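Local coordinates for protein pseudouridine synthase (Pyrococcus abyssi, PDB 2AUS) that probably isomerises specific uridines in RNA to pseudouridine, as the archaeal Cbf5 member of the TruB family of pseudouridine synthases, at residues I49-P54 with D211-L217; K37-E41 with E233-R237; R16-D22 with I274-A279; R204-F208 with K245-H249. One frame throughout, in Å; residues are numbered along the deposited sequence.

Contact 1 of 4, residues I49-P54 with D211-L217; sequences INLDKP and DETLVTL
Asn50 and Asp52 reach across to Val215 through two backbone hydrogen bonds: Val215 N donates to Asn50 O at 2.9 Å, and Val215 O takes the N-H of Asp52 N at 2.8 Å. They bracket Leu51, which pairs in parallel with Val215. Two waters extend the join, one between Asn50 N and Thr213 O, the other between Asp52 O and Leu217 N.

Among the side chains, the polar link is the amide of Asn50. Its CG stands trans to the backbone N (chi1 -179°), which carries ND2 out to Thr213 OG1 at 2.9 Å, the hydroxyl lying in the amide plane. Thr213 OG1 in turn is hydrogen-bonded to Asp211 OD2 at 2.6 Å, on its syn lone pair, and Thr213 N reaches the same oxygen from above the carboxylate plane, closing an Asx turn. ND2 also donates to Lys209 O, so a leucine in place of Asn50 would probably leave that carbonyl and the Thr213 hydroxyl without their donor.

Leu214 CD2 lies 3.6 Å from Asp52 OD2, which is salt-bridged to Arg201. On the face that carries Leu51 and Val215, Val215 CG2 makes an apolar contact with Ile49 CG2 at 3.6 Å. Leu217 wedges its methyls between Leu51 and Pro54.

A short, weakly bonded strand, 214-215, thus adds in parallel to strand 47-53 and runs into helix 217-228, with Thr216 as N-cap residue. Strand 47-53 belongs to the pseudouridine synthase core and leads to Lys53, whose NZ bonds to carbonyls of the loop holding Asp82, probably the catalytic aspartate, as in TruB relatives.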
loop_
_atom_site.group_PDB
_atom_site.type_symbol
_atom_site.label_atom_id
_atom_site.label_comp_id
_atom_site.label_asym_id
_atom_site.label_seq_id
_atom_site.Cartn_x
_atom_site.Cartn_y
_atom_site.Cartn_z
ATOM N N ILE A 49 -13.308 -4.186 19.117
ATOM C CA ILE A 49 -13.585 -3.252 18.033
ATOM C C ILE A 49 -14.265 -3.953 16.873
ATOM O O ILE A 49 -13.838 -5.029 16.453
ATOM C CB ILE A 49 -12.282 -2.617 17.489
ATOM C CG1 ILE A 49 -11.546 -1.894 18.615
ATOM C CG2 ILE A 49 -12.601 -1.644 16.353
ATOM C CD1 ILE A 49 -10.225 -1.264 18.174
ATOM N N ASN A 50 -15.341 -3.363 16.368
ATOM C CA ASN A 50 -16.026 -3.929 15.208
ATOM C C ASN A 50 -15.388 -3.181 14.037
ATOM O O ASN A 50 -15.904 -2.171 13.555
ATOM C CB ASN A 50 -17.523 -3.666 15.289
ATOM C CG ASN A 50 -18.281 -4.249 14.112
ATOM O OD1 ASN A 50 -17.808 -5.170 13.442
ATOM N ND2 ASN A 50 -19.469 -3.719 13.861
ATOM N N LEU A 51 -14.237 -3.681 13.605
ATOM C CA LEU A 51 -13.486 -3.038 12.542
ATOM C C LEU A 51 -13.838 -3.458 11.122
ATOM O O LEU A 51 -14.114 -4.629 10.857
ATOM C CB LEU A 51 -11.996 -3.280 12.767
ATOM C CG LEU A 51 -11.094 -2.412 11.891
ATOM C CD1 LEU A 51 -10.843 -1.069 12.598
ATOM C CD2 LEU A 51 -9.788 -3.130 11.628
ATOM N N ASP A 52 -13.830 -2.488 10.214
ATOM C CA ASP A 52 -14.089 -2.757 8.798
ATOM C C ASP A 52 -12.691 -2.900 8.228
ATOM O O ASP A 52 -12.019 -1.902 7.961
ATOM C CB ASP A 52 -14.787 -1.573 8.115
ATOM C CG ASP A 52 -15.238 -1.894 6.683
ATOM O OD1 ASP A 52 -14.715 -2.855 6.076
ATOM O OD2 ASP A 52 -16.120 -1.179 6.158
ATOM N N LYS A 53 -12.241 -4.140 8.078
ATOM C CA LYS A 53 -10.908 -4.395 7.559
ATOM C C LYS A 53 -10.765 -3.892 6.125
ATOM O O LYS A 53 -11.639 -4.113 5.289
ATOM C CB LYS A 53 -10.605 -5.896 7.595
ATOM C CG LYS A 53 -9.296 -6.282 6.918
ATOM C CD LYS A 53 -9.176 -7.784 6.742
ATOM C CE LYS A 53 -7.896 -8.150 5.998
ATOM N NZ LYS A 53 -7.819 -7.455 4.672
ATOM N N PRO A 54 -9.672 -3.185 5.826
ATOM C CA PRO A 54 -9.508 -2.702 4.454
ATOM C C PRO A 54 -8.838 -3.807 3.639
ATOM O O PRO A 54 -8.079 -4.611 4.183
ATOM C CB PRO A 54 -8.599 -1.486 4.628
ATOM C CG PRO A 54 -7.682 -1.946 5.724
ATOM C CD PRO A 54 -8.643 -2.615 6.713
ATOM N N ASP A 211 -23.199 -1.849 11.190
ATOM C CA ASP A 211 -24.124 -0.940 11.841
ATOM C C ASP A 211 -23.311 0.238 12.359
ATOM O O ASP A 211 -22.155 0.410 11.965
ATOM C CB ASP A 211 -24.858 -1.656 12.973
ATOM C CG ASP A 211 -23.917 -2.226 14.021
ATOM O OD1 ASP A 211 -24.386 -3.052 14.832
ATOM O OD2 ASP A 211 -22.722 -1.850 14.043
ATOM N N GLU A 212 -23.888 1.045 13.242
ATOM C CA GLU A 212 -23.161 2.207 13.732
ATOM C C GLU A 212 -21.841 1.880 14.417
ATOM O O GLU A 212 -20.969 2.741 14.508
ATOM C CB GLU A 212 -24.038 3.048 14.674
ATOM C CG GLU A 212 -24.310 2.449 16.046
ATOM C CD GLU A 212 -25.144 1.183 15.987
ATOM O OE1 GLU A 212 -26.075 1.119 15.151
ATOM O OE2 GLU A 212 -24.878 0.258 16.789
ATOM N N THR A 213 -21.672 0.644 14.882
ATOM C CA THR A 213 -20.432 0.281 15.571
ATOM C C THR A 213 -19.272 -0.092 14.657
ATOM O O THR A 213 -18.144 -0.255 15.126
ATOM C CB THR A 213 -20.644 -0.878 16.560
ATOM O OG1 THR A 213 -20.873 -2.094 15.839
ATOM C CG2 THR A 213 -21.837 -0.589 17.467
ATOM N N LEU A 214 -19.536 -0.232 13.361
ATOM C CA LEU A 214 -18.471 -0.581 12.425
ATOM C C LEU A 214 -17.589 0.639 12.228
ATOM O O LEU A 214 -18.065 1.685 11.795
ATOM C CB LEU A 214 -19.049 -1.009 11.075
ATOM C CG LEU A 214 -18.002 -1.456 10.045
ATOM C CD1 LEU A 214 -17.385 -2.780 10.488
ATOM C CD2 LEU A 214 -18.648 -1.604 8.668
ATOM N N VAL A 215 -16.306 0.512 12.551
ATOM C CA VAL A 215 -15.379 1.626 12.403
ATOM C C VAL A 215 -14.156 1.267 11.566
ATOM O O VAL A 215 -13.826 0.092 11.397
ATOM C CB VAL A 215 -14.909 2.143 13.788
ATOM C CG1 VAL A 215 -16.106 2.697 14.559
ATOM C CG2 VAL A 215 -14.237 1.017 14.575
ATOM N N THR A 216 -13.487 2.291 11.041
ATOM C CA THR A 216 -12.299 2.091 10.221
ATOM C C THR A 216 -11.055 2.501 10.991
ATOM O O THR A 216 -11.140 3.166 12.023
ATOM C CB THR A 216 -12.338 2.944 8.930
ATOM O OG1 THR A 216 -12.305 4.331 9.284
ATOM C CG2 THR A 216 -13.598 2.657 8.118
ATOM N N LEU A 217 -9.899 2.112 10.466
ATOM C CA LEU A 217 -8.621 2.434 11.082
ATOM C C LEU A 217 -8.436 3.946 11.203
ATOM O O LEU A 217 -7.872 4.439 12.180
ATOM C CB LEU A 217 -7.495 1.818 10.252
ATOM C CG LEU A 217 -7.500 0.286 10.284
ATOM C CD1 LEU A 217 -6.669 -0.282 9.138
ATOM C CD2 LEU A 217 -6.957 -0.174 11.630
HETATM O O HOH W 1 -16.575 -0.947 17.141
HETATM O O HOH W 2 -10.247 0.266 8.239
#

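Contact 2 of 4, residues K37-E41 with E233-R237; sequences KRPIE and EEYIR
Arg38 O is gripped by both terminal nitrogens of Arg237, NH2 at 2.9 Å and NH1 at 3.0 Å. The fork is end-on and the oxygen lies within 4° of the guanidinium plane, although each bond is bent. A second fork holds the same group from its side: NE and NH2 of Arg237 both donate to Glu233 OE1 at 3.0 Å, both part of a salt bridge to the residue four positions earlier. Arg237 NH2 therefore serves both acceptors, and the four bonds fix the rotation of the guanidinium. The side chain gets there by leaving the helix with CG opposite the backbone N (chi1 176°) and bending at chi3 (-70°).

Ile40 supplies the apolar half. Its CD1 lies over one face of the Arg237 guanidinium, toward the rim, and touches Ile236 CG2 at 3.8 Å, while CB rests against Glu233 OE2 at 3.6 Å. That oxygen is also joined to Ile40 N by a water, which accepts from the nitrogen at 2.7 Å and donates to Glu233 OE2. Trp227 of helix 217-228 packs on both Ile40 and Glu233.

A methionine at Arg237 would probably leave Arg38 O without its two donors and the Glu233 carboxylate without its countercharge, freeing it to turn.

The start of helix 40-45, with Pro39 as N-cap residue, is thus tied to segment 233-237 by a guanidinium shared between a carbonyl and a carboxylate; Glu233 is likely to stay ionised beside it.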
loop_
_atom_site.group_PDB
_atom_site.type_symbol
_atom_site.label_atom_id
_atom_site.label_comp_id
_atom_site.label_asym_id
_atom_site.label_seq_id
_atom_site.Cartn_x
_atom_site.Cartn_y
_atom_site.Cartn_z
ATOM N N LYS A 37 -20.733 1.089 31.233
ATOM C CA LYS A 37 -20.458 2.239 32.084
ATOM C C LYS A 37 -19.092 2.128 32.725
ATOM O O LYS A 37 -18.905 2.527 33.872
ATOM C CB LYS A 37 -21.525 2.360 33.180
ATOM C CG LYS A 37 -22.892 2.775 32.670
ATOM C CD LYS A 37 -22.869 4.212 32.163
ATOM C CE LYS A 37 -24.212 4.606 31.556
ATOM N NZ LYS A 37 -25.325 4.378 32.522
ATOM N N ARG A 38 -18.133 1.591 31.987
ATOM C CA ARG A 38 -16.794 1.437 32.521
ATOM C C ARG A 38 -15.909 2.637 32.209
ATOM O O ARG A 38 -15.980 3.201 31.121
ATOM C CB ARG A 38 -16.163 0.145 31.984
ATOM C CG ARG A 38 -16.871 -1.109 32.509
ATOM C CD ARG A 38 -16.035 -2.388 32.380
ATOM N NE ARG A 38 -16.143 -2.962 31.053
ATOM C CZ ARG A 38 -16.665 -4.157 30.772
ATOM N NH1 ARG A 38 -17.133 -4.944 31.729
ATOM N NH2 ARG A 38 -16.742 -4.551 29.512
ATOM N N PRO A 39 -15.084 3.064 33.181
ATOM C CA PRO A 39 -14.186 4.209 32.964
ATOM C C PRO A 39 -13.445 3.935 31.654
ATOM O O PRO A 39 -13.044 2.796 31.403
ATOM C CB PRO A 39 -13.264 4.158 34.179
ATOM C CG PRO A 39 -14.155 3.593 35.252
ATOM C CD PRO A 39 -14.906 2.493 34.529
ATOM N N ILE A 40 -13.255 4.967 30.836
ATOM C CA ILE A 40 -12.631 4.807 29.526
ATOM C C ILE A 40 -11.431 3.865 29.416
ATOM O O ILE A 40 -11.371 3.054 28.490
ATOM C CB ILE A 40 -12.263 6.181 28.898
ATOM C CG1 ILE A 40 -11.849 5.977 27.434
ATOM C CG2 ILE A 40 -11.152 6.850 29.685
ATOM C CD1 ILE A 40 -12.900 5.262 26.598
ATOM N N GLU A 41 -10.480 3.956 30.338
ATOM C CA GLU A 41 -9.320 3.065 30.300
ATOM C C GLU A 41 -9.758 1.607 30.432
ATOM O O GLU A 41 -9.321 0.749 29.668
ATOM C CB GLU A 41 -8.347 3.387 31.434
ATOM C CG GLU A 41 -7.564 4.664 31.265
ATOM C CD GLU A 41 -6.668 4.636 30.047
ATOM O OE1 GLU A 41 -6.225 3.532 29.656
ATOM O OE2 GLU A 41 -6.392 5.723 29.493
ATOM N N GLU A 233 -13.489 11.766 25.156
ATOM C CA GLU A 233 -13.525 10.305 25.105
ATOM C C GLU A 233 -14.766 9.726 24.440
ATOM O O GLU A 233 -14.814 8.533 24.155
ATOM C CB GLU A 233 -13.414 9.726 26.516
ATOM C CG GLU A 233 -14.532 10.170 27.445
ATOM C CD GLU A 233 -14.695 9.247 28.641
ATOM O OE1 GLU A 233 -15.621 8.402 28.622
ATOM O OE2 GLU A 233 -13.890 9.360 29.590
ATOM N N GLU A 234 -15.759 10.572 24.194
ATOM C CA GLU A 234 -17.016 10.145 23.594
ATOM C C GLU A 234 -16.885 9.280 22.341
ATOM O O GLU A 234 -17.501 8.215 22.235
ATOM C CB GLU A 234 -17.863 11.364 23.246
ATOM C CG GLU A 234 -19.255 11.022 22.764
ATOM C CD GLU A 234 -19.948 12.209 22.114
ATOM O OE1 GLU A 234 -19.765 13.343 22.603
ATOM O OE2 GLU A 234 -20.684 12.006 21.122
ATOM N N TYR A 235 -16.087 9.740 21.387
ATOM C CA TYR A 235 -15.935 9.013 20.137
ATOM C C TYR A 235 -15.148 7.714 20.253
ATOM O O TYR A 235 -15.573 6.693 19.723
ATOM C CB TYR A 235 -15.342 9.955 19.087
ATOM C CG TYR A 235 -16.208 11.193 18.966
ATOM C CD1 TYR A 235 -17.477 11.118 18.393
ATOM C CD2 TYR A 235 -15.820 12.402 19.552
ATOM C CE1 TYR A 235 -18.344 12.209 18.415
ATOM C CE2 TYR A 235 -16.681 13.499 19.581
ATOM C CZ TYR A 235 -17.941 13.392 19.012
ATOM O OH TYR A 235 -18.809 14.455 19.058
ATOM N N ILE A 236 -14.013 7.734 20.945
ATOM C CA ILE A 236 -13.242 6.505 21.090
ATOM C C ILE A 236 -14.116 5.501 21.843
ATOM O O ILE A 236 -14.141 4.320 21.508
ATOM C CB ILE A 236 -11.909 6.739 21.854
ATOM C CG1 ILE A 236 -11.006 5.509 21.709
ATOM C CG2 ILE A 236 -12.176 7.000 23.334
ATOM C CD1 ILE A 236 -10.681 5.151 20.263
ATOM N N ARG A 237 -14.860 5.981 22.837
ATOM C CA ARG A 237 -15.739 5.111 23.613
ATOM C C ARG A 237 -16.748 4.413 22.711
ATOM O O ARG A 237 -16.945 3.197 22.806
ATOM C CB ARG A 237 -16.490 5.899 24.685
ATOM C CG ARG A 237 -17.483 5.043 25.460
ATOM C CD ARG A 237 -18.175 5.809 26.571
ATOM N NE ARG A 237 -17.280 6.125 27.682
ATOM C CZ ARG A 237 -16.886 5.249 28.600
ATOM N NH1 ARG A 237 -17.307 3.989 28.541
ATOM N NH2 ARG A 237 -16.090 5.638 29.588
HETATM O O HOH W 3 -14.232 7.373 31.670
#

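Contact 3 of 4, residues R16-D22 with I274-A279; sequences REVIVKD and IVKLNA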
loop_
_atom_site.group_PDB
_atom_site.type_symbol
_atom_site.label_atom_id
_atom_site.label_comp_id
_atom_site.label_asym_id
_atom_site.label_seq_id
_atom_site.Cartn_x
_atom_site.Cartn_y
_atom_site.Cartn_z
ATOM N N ARG A 16 -32.575 -16.691 23.782
ATOM C CA ARG A 16 -32.832 -17.922 24.513
ATOM C C ARG A 16 -33.611 -17.583 25.775
ATOM O O ARG A 16 -33.518 -16.474 26.310
ATOM C CB ARG A 16 -31.524 -18.611 24.907
ATOM C CG ARG A 16 -30.568 -18.884 23.756
ATOM C CD ARG A 16 -29.406 -19.753 24.220
ATOM N NE ARG A 16 -28.415 -19.966 23.171
ATOM C CZ ARG A 16 -27.667 -19.002 22.646
ATOM N NH1 ARG A 16 -27.795 -17.752 23.075
ATOM N NH2 ARG A 16 -26.789 -19.287 21.693
ATOM N N GLU A 17 -34.381 -18.552 26.246
ATOM C CA GLU A 17 -35.175 -18.390 27.451
ATOM C C GLU A 17 -34.233 -18.401 28.665
ATOM O O GLU A 17 -33.202 -19.070 28.645
ATOM C CB GLU A 17 -36.173 -19.542 27.526
ATOM C CG GLU A 17 -37.228 -19.428 28.589
ATOM C CD GLU A 17 -38.453 -20.243 28.231
ATOM O OE1 GLU A 17 -39.148 -19.868 27.256
ATOM O OE2 GLU A 17 -38.719 -21.256 28.909
ATOM N N VAL A 18 -34.579 -17.644 29.703
ATOM C CA VAL A 18 -33.775 -17.583 30.918
ATOM C C VAL A 18 -34.533 -18.243 32.068
ATOM O O VAL A 18 -35.700 -17.943 32.306
ATOM C CB VAL A 18 -33.454 -16.121 31.320
ATOM C CG1 VAL A 18 -32.703 -16.101 32.644
ATOM C CG2 VAL A 18 -32.629 -15.443 30.240
ATOM N N ILE A 19 -33.867 -19.144 32.776
ATOM C CA ILE A 19 -34.489 -19.829 33.894
ATOM C C ILE A 19 -33.810 -19.411 35.194
ATOM O O ILE A 19 -32.605 -19.601 35.367
ATOM C CB ILE A 19 -34.388 -21.357 33.725
ATOM C CG1 ILE A 19 -35.023 -21.764 32.391
ATOM C CG2 ILE A 19 -35.078 -22.059 34.890
ATOM C CD1 ILE A 19 -34.959 -23.238 32.101
ATOM N N VAL A 20 -34.593 -18.829 36.097
ATOM C CA VAL A 20 -34.080 -18.357 37.375
ATOM C C VAL A 20 -34.051 -19.445 38.434
ATOM O O VAL A 20 -35.065 -20.067 38.747
ATOM C CB VAL A 20 -34.909 -17.175 37.906
ATOM C CG1 VAL A 20 -34.357 -16.717 39.236
ATOM C CG2 VAL A 20 -34.883 -16.039 36.912
ATOM N N LYS A 21 -32.869 -19.663 38.988
ATOM C CA LYS A 21 -32.673 -20.668 40.018
ATOM C C LYS A 21 -32.792 -19.982 41.384
ATOM O O LYS A 21 -33.448 -20.495 42.288
ATOM C CB LYS A 21 -31.290 -21.301 39.828
ATOM C CG LYS A 21 -30.983 -22.536 40.662
ATOM C CD LYS A 21 -29.592 -23.056 40.300
ATOM C CE LYS A 21 -29.095 -24.129 41.257
ATOM N NZ LYS A 21 -29.879 -25.384 41.169
ATOM N N ASP A 22 -32.177 -18.806 41.515
ATOM C CA ASP A 22 -32.194 -18.048 42.766
ATOM C C ASP A 22 -32.887 -16.701 42.568
ATOM O O ASP A 22 -32.243 -15.726 42.180
ATOM C CB ASP A 22 -30.758 -17.806 43.249
ATOM C CG ASP A 22 -30.697 -17.239 44.667
ATOM O OD1 ASP A 22 -31.563 -16.412 45.035
ATOM O OD2 ASP A 22 -29.765 -17.610 45.416
ATOM N N ILE A 274 -24.795 -20.532 40.791
ATOM C CA ILE A 274 -25.679 -20.133 39.699
ATOM C C ILE A 274 -26.966 -19.452 40.162
ATOM O O ILE A 274 -27.668 -19.956 41.033
ATOM C CB ILE A 274 -26.051 -21.356 38.847
ATOM C CG1 ILE A 274 -24.771 -22.013 38.317
ATOM C CG2 ILE A 274 -26.986 -20.948 37.720
ATOM C CD1 ILE A 274 -25.010 -23.313 37.584
ATOM N N VAL A 275 -27.271 -18.302 39.572
ATOM C CA VAL A 275 -28.484 -17.565 39.914
ATOM C C VAL A 275 -29.562 -17.863 38.869
ATOM O O VAL A 275 -30.695 -18.201 39.204
ATOM C CB VAL A 275 -28.214 -16.048 39.957
ATOM C CG1 VAL A 275 -29.533 -15.280 40.053
ATOM C CG2 VAL A 275 -27.315 -15.722 41.154
ATOM N N LYS A 276 -29.191 -17.735 37.603
ATOM C CA LYS A 276 -30.104 -17.994 36.501
ATOM C C LYS A 276 -29.261 -18.364 35.284
ATOM O O LYS A 276 -28.060 -18.073 35.240
ATOM C CB LYS A 276 -30.938 -16.743 36.216
ATOM C CG LYS A 276 -30.100 -15.513 35.956
ATOM C CD LYS A 276 -30.921 -14.236 36.054
ATOM C CE LYS A 276 -30.056 -13.027 35.767
ATOM N NZ LYS A 276 -30.827 -11.768 35.893
ATOM N N LEU A 277 -29.886 -19.008 34.303
ATOM C CA LEU A 277 -29.186 -19.426 33.097
ATOM C C LEU A 277 -30.113 -19.644 31.908
ATOM O O LEU A 277 -31.329 -19.742 32.058
ATOM C CB LEU A 277 -28.378 -20.711 33.343
ATOM C CG LEU A 277 -28.825 -21.871 34.251
ATOM C CD1 LEU A 277 -30.327 -22.018 34.314
ATOM C CD2 LEU A 277 -28.166 -23.155 33.743
ATOM N N ASN A 278 -29.525 -19.700 30.720
ATOM C CA ASN A 278 -30.292 -19.923 29.506
ATOM C C ASN A 278 -30.718 -21.378 29.433
ATOM O O ASN A 278 -30.043 -22.271 29.961
ATOM C CB ASN A 278 -29.451 -19.590 28.276
ATOM C CG ASN A 278 -29.352 -18.110 28.024
ATOM O OD1 ASN A 278 -28.313 -17.617 27.598
ATOM N ND2 ASN A 278 -30.443 -17.386 28.276
ATOM N N ALA A 279 -31.852 -21.613 28.789
ATOM C CA ALA A 279 -32.344 -22.967 28.614
ATOM C C ALA A 279 -31.543 -23.561 27.466
ATOM O O ALA A 279 -30.799 -22.854 26.782
ATOM C CB ALA A 279 -33.824 -22.942 28.254
HETATM O O HOH W 4 -28.756 -23.001 24.094
#
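Strand 18-20 forms the outer edge of the mixed beta-sheet of the PUA domain, pairing antiparallel with strand 274-278, so a segment from near the N-terminus completes a C-terminal domain. Ile19 and Leu277 are the hydrogen-bonded pair: Ile19 N to Leu277 O is nearly straight at 2.7 Å, and Leu277 N returns to Ile19 O at 3.0 Å. Beyond it, Val275 O accepts from two successive amides, Lys21 N at 2.6 Å and Asp22 N at 2.8 Å, where Val275 and Lys276 form a classic bulge against Trp254.

At the other end Ala279 N lies 2.9 Å from Glu17 O, whereas Asn278 ND2 comes to that oxygen from above the opposite face of the carbonyl plane at 3.3 Å, its CG set opposite the carbonyl carbon (chi1 -78°). Asn278 OD1 accepts from Lys252 N.

Ile19 CD1 meets Ala279 CB at 4.0 Å, and helix 306-311 packs against Ile19 and Leu277. On the other face Lys276 CB lies between Val18 and Val20, and its side chain makes a cation-pi contact with Trp254. One carbonyl from each segment, each taking two donors, thus secures either end of a pairing that rests mainly on backbone bonds, with side-chain packing on both faces.

Contact 4 of 4, residues R204-F208 with K245-H249; sequences RSGPF and KAVEH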
loop_
_atom_site.group_PDB
_atom_site.type_symbol
_atom_site.label_atom_id
_atom_site.label_comp_id
_atom_site.label_asym_id
_atom_site.label_seq_id
_atom_site.Cartn_x
_atom_site.Cartn_y
_atom_site.Cartn_z
ATOM N N ARG A 204 -20.882 -9.736 8.228
ATOM C CA ARG A 204 -21.333 -10.158 9.540
ATOM C C ARG A 204 -20.543 -11.323 10.113
ATOM O O ARG A 204 -20.187 -12.263 9.408
ATOM C CB ARG A 204 -22.817 -10.530 9.465
ATOM C CG ARG A 204 -23.442 -10.983 10.766
ATOM C CD ARG A 204 -24.958 -10.977 10.642
ATOM N NE ARG A 204 -25.619 -11.421 11.865
ATOM C CZ ARG A 204 -25.452 -10.857 13.058
ATOM N NH1 ARG A 204 -24.637 -9.815 13.200
ATOM N NH2 ARG A 204 -26.101 -11.331 14.114
ATOM N N SER A 205 -20.254 -11.238 11.404
ATOM C CA SER A 205 -19.554 -12.300 12.111
ATOM C C SER A 205 -20.167 -12.362 13.494
ATOM O O SER A 205 -19.889 -11.513 14.349
ATOM C CB SER A 205 -18.063 -12.019 12.230
ATOM O OG SER A 205 -17.464 -13.052 12.995
ATOM N N GLY A 206 -21.013 -13.361 13.707
ATOM C CA GLY A 206 -21.668 -13.494 14.992
ATOM C C GLY A 206 -22.460 -12.230 15.262
ATOM O O GLY A 206 -23.248 -11.799 14.419
ATOM N N PRO A 207 -22.255 -11.590 16.417
ATOM C CA PRO A 207 -23.002 -10.366 16.720
ATOM C C PRO A 207 -22.468 -9.089 16.060
ATOM O O PRO A 207 -23.064 -8.015 16.200
ATOM C CB PRO A 207 -22.948 -10.307 18.242
ATOM C CG PRO A 207 -21.587 -10.885 18.539
ATOM C CD PRO A 207 -21.483 -12.055 17.584
ATOM N N PHE A 208 -21.351 -9.193 15.346
ATOM C CA PHE A 208 -20.789 -8.018 14.687
ATOM C C PHE A 208 -21.281 -7.869 13.255
ATOM O O PHE A 208 -21.141 -8.773 12.434
ATOM C CB PHE A 208 -19.259 -8.066 14.722
ATOM C CG PHE A 208 -18.702 -8.116 16.112
ATOM C CD1 PHE A 208 -18.545 -9.332 16.771
ATOM C CD2 PHE A 208 -18.389 -6.941 16.786
ATOM C CE1 PHE A 208 -18.087 -9.374 18.086
ATOM C CE2 PHE A 208 -17.931 -6.968 18.100
ATOM C CZ PHE A 208 -17.778 -8.189 18.756
ATOM N N LYS A 245 -20.106 -7.802 24.147
ATOM C CA LYS A 245 -20.736 -7.844 22.832
ATOM C C LYS A 245 -20.362 -9.141 22.113
ATOM O O LYS A 245 -21.177 -9.711 21.378
ATOM C CB LYS A 245 -20.284 -6.636 22.001
ATOM C CG LYS A 245 -20.788 -6.605 20.550
ATOM C CD LYS A 245 -22.296 -6.375 20.447
ATOM C CE LYS A 245 -22.741 -6.209 18.983
ATOM N NZ LYS A 245 -21.967 -5.114 18.295
ATOM N N ALA A 246 -19.136 -9.615 22.335
ATOM C CA ALA A 246 -18.656 -10.836 21.680
ATOM C C ALA A 246 -19.325 -12.132 22.110
ATOM O O ALA A 246 -19.230 -13.131 21.404
ATOM C CB ALA A 246 -17.148 -10.963 21.850
ATOM N N VAL A 247 -19.993 -12.141 23.258
ATOM C CA VAL A 247 -20.652 -13.368 23.713
ATOM C C VAL A 247 -22.176 -13.277 23.662
ATOM O O VAL A 247 -22.879 -14.125 24.218
ATOM C CB VAL A 247 -20.234 -13.745 25.162
ATOM C CG1 VAL A 247 -18.720 -13.875 25.249
ATOM C CG2 VAL A 247 -20.745 -12.705 26.150
ATOM N N GLU A 248 -22.682 -12.252 22.985
ATOM C CA GLU A 248 -24.122 -12.066 22.861
ATOM C C GLU A 248 -24.864 -13.262 22.265
ATOM O O GLU A 248 -26.018 -13.500 22.594
ATOM C CB GLU A 248 -24.415 -10.817 22.033
ATOM C CG GLU A 248 -24.672 -9.591 22.891
ATOM C CD GLU A 248 -24.684 -8.304 22.098
ATOM O OE1 GLU A 248 -25.232 -8.301 20.974
ATOM O OE2 GLU A 248 -24.151 -7.294 22.614
ATOM N N HIS A 249 -24.211 -14.015 21.388
ATOM C CA HIS A 249 -24.865 -15.169 20.785
ATOM C C HIS A 249 -24.590 -16.465 21.542
ATOM O O HIS A 249 -24.998 -17.536 21.103
ATOM C CB HIS A 249 -24.438 -15.316 19.318
ATOM C CG HIS A 249 -25.021 -14.272 18.413
ATOM N ND1 HIS A 249 -24.676 -14.161 17.083
ATOM C CD2 HIS A 249 -25.947 -13.310 18.643
ATOM C CE1 HIS A 249 -25.366 -13.179 16.533
ATOM N NE2 HIS A 249 -26.144 -12.646 17.457
HETATM O O HOH W 5 -22.673 -5.035 15.464
#
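A type II' turn from Ser205 to Phe208, with Gly206 at positive phi, sets Pro207 against the irregular chain 245-249, the closest CA atoms being those of Pro207 and Glu248, 6.5 Å apart. The pyrrolidine lies over one face of the His249 imidazole: Pro207 CB sits 4.1 Å from the ring centroid and 12° off its normal, a CH-pi contact. At the edge of the pyrrolidine, Pro207 CG meets Lys245 O at 3.1 Å.

The guanidinium of Arg204 comes to the edge of the His249 ring, although its exact position is doubtful. Lys245 slides back along Phe208, with CG 3.8 Å from the ring atom CE2, and Ala246 CB adds to the packing at 4.2 Å from Phe208 CE1. Bends at chi2 (69°) and chi4 (-55°) curl the lysine so that NZ reaches a water at 2.9 Å, which in turn donates to Pro207 O.

Direct contact between the two segments thus rests on ring and aliphatic packing, with Pro207 held between the His249 ring and Lys245, and a single water supplies the polar link.

Contacts 1 and 4 touch and interlock along the chain, their segments alternating: Asn50 OD1 packs on Phe208 CB at 3.5 Å, and their centres lie 14 Å apart. Contact 4 is joined to contact 3 by a probable hydrogen bond, Arg16 NH2 to His249 O at 2.6 Å, so the central turn is linked to the PUA sheet. Contact 2 stands about 7 Å from contacts 1 and 4 between nearest atoms, but helix 40-45 leads directly into strand 47-53. Contacts 1 and 3 lie on opposite sides of the chain's centre, 33 Å between centres. Contact 1 borders the probable active site through Lys53, whose NZ bonds to carbonyls of the loop carrying Asp82, probably the catalytic aspartate.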